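Local coordinates for protein alanine racemase (Enterococcus faecalis, PDB 3E6E) that belongs to the alanine racemase family, pairing a TIM-barrel N-terminal domain with a C-terminal domain rich in beta strands, at residues Q23-C26 against Q27-P30; E340-T343 against L344-A348. The protein carries 1 engineered substitution. One frame throughout, in Å; residues are numbered along the deposited sequence.

Contact 1. Residues Q23-C26 against Q27-P30; sequences QKEC and QRLP
Gln-23 and Gln-27 meet one turn apart at the C-terminal end of helix 15-28, which precedes strand 34-38 of the parallel TIM-barrel sheet. Their backbones make the regular i to i+4 bond: Gln-27 N donates to Gln-23 O at 3.0 Å with an N-H...O angle of 147°. The side chains repeat the link only weakly, Gln-27 NE2 lying 3.3 Å from Gln-23 OE1 with the two amide planes turned 50° apart. Gln-27 can reach back because its CG stands beside its own backbone N and the chain beyond is extended.

At Lys-24 the pattern begins to mix. Lys-24 O accepts weak bonds from Arg-28 N at 3.1 Å and from Gln-27 N at 3.2 Å, so i+4 and i+3 partners share one oxygen. Its side chain turns elsewhere, to a salt bridge with Glu-20.

Glu-25 O is likewise shared, by Arg-28 N at 2.9 Å and Leu-29 N at 2.8 Å, both weak; Leu-29 is the first residue to leave helical phi/psi. With CG anti to the backbone N (chi1 174°), the Glu-25 chain bends at chi2 and brings OE1 up against the methyl CD1 of Leu-29, the two side chains meeting at a slant, while Glu-25 also touches Ile-221 and Tyr-223 of strand 220-223. The Arg-28 side chain crosses that of Glu-25 at about a right angle, but Glu-25 OE2 and Arg-28 NE remain 5.0 Å apart, so any attraction between the charges is probably modest and no salt bridge forms. Cys-26 takes part through its backbone: Cys-26 O lies 3.4 Å from Leu-29 CB.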
loop_
_atom_site.group_PDB
_atom_site.type_symbol
_atom_site.label_atom_id
_atom_site.label_comp_id
_atom_site.label_asym_id
_atom_site.label_seq_id
_atom_site.Cartn_x
_atom_site.Cartn_y
_atom_site.Cartn_z
ATOM N N GLN A 23 4.646 -25.186 12.902
ATOM C CA GLN A 23 4.866 -26.474 13.540
ATOM C C GLN A 23 4.790 -27.604 12.524
ATOM O O GLN A 23 5.625 -28.505 12.537
ATOM C CB GLN A 23 3.833 -26.737 14.624
ATOM C CG GLN A 23 4.267 -26.334 16.014
ATOM C CD GLN A 23 3.579 -27.160 17.089
ATOM O OE1 GLN A 23 3.868 -28.352 17.255
ATOM N NE2 GLN A 23 2.651 -26.536 17.817
ATOM N N LYS A 24 3.787 -27.571 11.650
ATOM C CA LYS A 24 3.653 -28.626 10.647
ATOM C C LYS A 24 4.994 -28.837 9.965
ATOM O O LYS A 24 5.535 -29.941 9.974
ATOM C CB LYS A 24 2.619 -28.267 9.571
ATOM C CG LYS A 24 1.166 -28.203 10.014
ATOM C CD LYS A 24 0.636 -29.526 10.508
ATOM C CE LYS A 24 -0.883 -29.596 10.322
ATOM N NZ LYS A 24 -1.609 -28.357 10.767
ATOM N N GLU A 25 5.524 -27.765 9.383
ATOM C CA GLU A 25 6.797 -27.823 8.681
ATOM C C GLU A 25 7.956 -28.290 9.574
ATOM O O GLU A 25 8.755 -29.124 9.163
ATOM C CB GLU A 25 7.103 -26.454 8.054
ATOM C CG GLU A 25 8.473 -26.336 7.408
ATOM C CD GLU A 25 8.695 -27.307 6.249
ATOM O OE1 GLU A 25 9.868 -27.464 5.836
ATOM O OE2 GLU A 25 7.713 -27.904 5.746
ATOM N N CYS A 26 8.035 -27.773 10.796
ATOM C CA CYS A 26 9.107 -28.156 11.709
ATOM C C CYS A 26 9.162 -29.662 11.974
ATOM O O CYS A 26 10.237 -30.225 12.198
ATOM C CB CYS A 26 8.959 -27.423 13.046
ATOM S SG CYS A 26 9.314 -25.664 12.988
ATOM N N GLN A 27 8.001 -30.305 11.957
ATOM C CA GLN A 27 7.904 -31.740 12.207
ATOM C C GLN A 27 8.190 -32.522 10.947
ATOM O O GLN A 27 8.606 -33.679 10.987
ATOM C CB GLN A 27 6.499 -32.095 12.702
ATOM C CG GLN A 27 6.251 -31.746 14.156
ATOM C CD GLN A 27 4.803 -31.925 14.559
ATOM O OE1 GLN A 27 4.178 -32.942 14.236
ATOM N NE2 GLN A 27 4.257 -30.938 15.276
ATOM N N ARG A 28 7.949 -31.867 9.825
ATOM C CA ARG A 28 8.137 -32.448 8.512
ATOM C C ARG A 28 9.608 -32.300 8.170
ATOM O O ARG A 28 10.128 -32.971 7.278
ATOM C CB ARG A 28 7.270 -31.670 7.523
ATOM C CG ARG A 28 7.011 -32.343 6.206
ATOM C CD ARG A 28 5.901 -31.619 5.442
ATOM N NE ARG A 28 5.658 -32.217 4.131
ATOM C CZ ARG A 28 5.299 -33.482 3.942
ATOM N NH1 ARG A 28 5.135 -34.288 4.979
ATOM N NH2 ARG A 28 5.115 -33.949 2.716
ATOM N N LEU A 29 10.271 -31.419 8.913
ATOM C CA LEU A 29 11.679 -31.108 8.706
ATOM C C LEU A 29 12.646 -32.156 9.260
ATOM O O LEU A 29 12.363 -32.813 10.262
ATOM C CB LEU A 29 11.966 -29.732 9.311
ATOM C CG LEU A 29 12.766 -28.743 8.461
ATOM C CD1 LEU A 29 12.221 -28.717 7.035
ATOM C CD2 LEU A 29 12.702 -27.360 9.103
ATOM N N PRO A 30 13.809 -32.316 8.603
ATOM C CA PRO A 30 14.868 -33.267 8.965
ATOM C C PRO A 30 15.256 -33.261 10.432
ATOM O O PRO A 30 16.084 -34.063 10.862
ATOM C CB PRO A 30 16.025 -32.857 8.059
ATOM C CG PRO A 30 15.313 -32.421 6.816
ATOM C CD PRO A 30 14.178 -31.579 7.380
#

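Contact 2. Residues E340-T343 against L344-A348; sequences EENT and LQMVA
A capping box opens helix 344-351, with Thr-343 at the N-cap and Met-346 three residues on, just after strand 340-342. The strong half is Met-346 N to Thr-343 OG1, 3.0 Å long and almost straight at 172°. The hydroxyl is put there by the first torsion of Thr-343 (chi1 74°), which sets OG1 between the backbone N and the carbonyl carbon, facing the first turn.

The reciprocal half is unusual in its acceptor: Thr-343 N points to the thioether sulfur, Met-346 SD, at 3.5 Å and 153°, a weak bond. The Met-346 chain crosses the Thr-343 side chain at about a right angle, and Thr-343 CG2 rests 3.8 Å from Met-346 SD. Backbone winding starts at the same residue, for Val-347 N donates to Thr-343 O at 3.1 Å, and Val-347 CG2 lies 3.5 Å from that oxygen.

Beyond the sulfur, a bend at the last torsion of Met-346 turns its methyl CE toward the strand, close to Asn-342 OD1, at 3.1 Å, and to the carbonyl oxygen of Glu-341. The Asn-342 amide is held from elsewhere: ND2 donates to Thr-298 O, and OD1 takes a weak bond from Arg-305. Leu-344 meanwhile packs on His-355 and Ala-359 of helix 355-361. A strong bond from the N3 amide to the N-cap hydroxyl, with a weak return bond from the N-cap amide to the N3 side chain, is the pattern of a helix N-terminal capping box.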
loop_
_atom_site.group_PDB
_atom_site.type_symbol
_atom_site.label_atom_id
_atom_site.label_comp_id
_atom_site.label_asym_id
_atom_site.label_seq_id
_atom_site.Cartn_x
_atom_site.Cartn_y
_atom_site.Cartn_z
ATOM N N GLU A 340 -19.452 -19.946 1.094
ATOM C CA GLU A 340 -18.622 -19.236 0.123
ATOM C C GLU A 340 -17.271 -18.872 0.716
ATOM O O GLU A 340 -17.143 -18.680 1.929
ATOM C CB GLU A 340 -19.317 -17.955 -0.338
ATOM C CG GLU A 340 -20.640 -18.207 -1.024
ATOM C CD GLU A 340 -20.497 -19.085 -2.255
ATOM O OE1 GLU A 340 -21.507 -19.677 -2.698
ATOM O OE2 GLU A 340 -19.370 -19.172 -2.785
ATOM N N GLU A 341 -16.261 -18.769 -0.142
ATOM C CA GLU A 341 -14.914 -18.425 0.305
ATOM C C GLU A 341 -14.183 -17.480 -0.634
ATOM O O GLU A 341 -14.126 -17.697 -1.845
ATOM C CB GLU A 341 -14.040 -19.685 0.454
ATOM C CG GLU A 341 -13.739 -20.129 1.887
ATOM C CD GLU A 341 -12.235 -20.290 2.188
ATOM O OE1 GLU A 341 -11.603 -19.304 2.632
ATOM O OE2 GLU A 341 -11.688 -21.400 1.978
ATOM N N ASN A 342 -13.631 -16.420 -0.063
ATOM C CA ASN A 342 -12.824 -15.503 -0.831
ATOM C C ASN A 342 -11.451 -15.680 -0.221
ATOM O O ASN A 342 -11.269 -15.544 0.992
ATOM C CB ASN A 342 -13.311 -14.070 -0.701
ATOM C CG ASN A 342 -14.166 -13.664 -1.865
ATOM O OD1 ASN A 342 -14.245 -14.393 -2.846
ATOM N ND2 ASN A 342 -14.797 -12.503 -1.781
ATOM N N THR A 343 -10.502 -16.047 -1.074
ATOM C CA THR A 343 -9.131 -16.309 -0.656
ATOM C C THR A 343 -8.210 -15.270 -1.249
ATOM O O THR A 343 -8.537 -14.638 -2.243
ATOM C CB THR A 343 -8.667 -17.648 -1.182
ATOM O OG1 THR A 343 -8.424 -17.528 -2.594
ATOM C CG2 THR A 343 -9.726 -18.706 -0.950
ATOM N N LEU A 344 -7.045 -15.098 -0.651
ATOM C CA LEU A 344 -6.102 -14.138 -1.182
ATOM C C LEU A 344 -5.772 -14.504 -2.643
ATOM O O LEU A 344 -5.661 -13.624 -3.499
ATOM C CB LEU A 344 -4.831 -14.146 -0.338
ATOM C CG LEU A 344 -4.438 -12.800 0.254
ATOM C CD1 LEU A 344 -5.537 -12.304 1.182
ATOM C CD2 LEU A 344 -3.128 -12.964 1.002
ATOM N N GLN A 345 -5.622 -15.797 -2.928
ATOM C CA GLN A 345 -5.302 -16.227 -4.283
ATOM C C GLN A 345 -6.293 -15.661 -5.273
ATOM O O GLN A 345 -5.902 -15.084 -6.292
ATOM C CB GLN A 345 -5.310 -17.747 -4.395
ATOM C CG GLN A 345 -3.939 -18.348 -4.646
ATOM C CD GLN A 345 -3.293 -17.827 -5.908
ATOM O OE1 GLN A 345 -3.774 -18.075 -7.014
ATOM N NE2 GLN A 345 -2.190 -17.099 -5.751
ATOM N N MET A 346 -7.581 -15.840 -4.969
ATOM C CA MET A 346 -8.649 -15.340 -5.825
ATOM C C MET A 346 -8.429 -13.854 -6.055
ATOM O O MET A 346 -8.518 -13.366 -7.190
ATOM C CB MET A 346 -9.991 -15.591 -5.165
ATOM C CG MET A 346 -10.431 -17.030 -5.263
ATOM S SD MET A 346 -11.663 -17.445 -4.027
ATOM C CE MET A 346 -13.128 -16.637 -4.742
ATOM N N VAL A 347 -8.109 -13.137 -4.978
ATOM C CA VAL A 347 -7.851 -11.711 -5.084
ATOM C C VAL A 347 -6.650 -11.466 -5.995
ATOM O O VAL A 347 -6.654 -10.546 -6.823
ATOM C CB VAL A 347 -7.550 -11.095 -3.715
ATOM C CG1 VAL A 347 -7.170 -9.631 -3.881
ATOM C CG2 VAL A 347 -8.761 -11.238 -2.809
ATOM N N ALA A 348 -5.618 -12.290 -5.831
ATOM C CA ALA A 348 -4.399 -12.168 -6.626
ATOM C C ALA A 348 -4.695 -12.439 -8.090
ATOM O O ALA A 348 -4.248 -11.708 -8.973
ATOM C CB ALA A 348 -3.341 -13.150 -6.117
#

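Contact 1 comes first along the chain, in the N-terminal TIM-barrel domain, and contact 2 much later, in the C-terminal domain; they share no helix, strand or sheet. Their centres lie 27 Å apart, and the nearest atoms, about 15 Å apart, do not touch. They sit at opposite kinds of helix end: 23-30 is the C-terminal end of helix 15-28, whereas 340-348 is the capped N-terminal start of helix 344-351. Each lies near a bound DCS without reaching it, about 10 Å away from the side chain of Glu-25 and about 12 Å from that of Leu-344. One thus ends a helix of the N-terminal barrel domain, and the other starts a helix of the C-terminal domain.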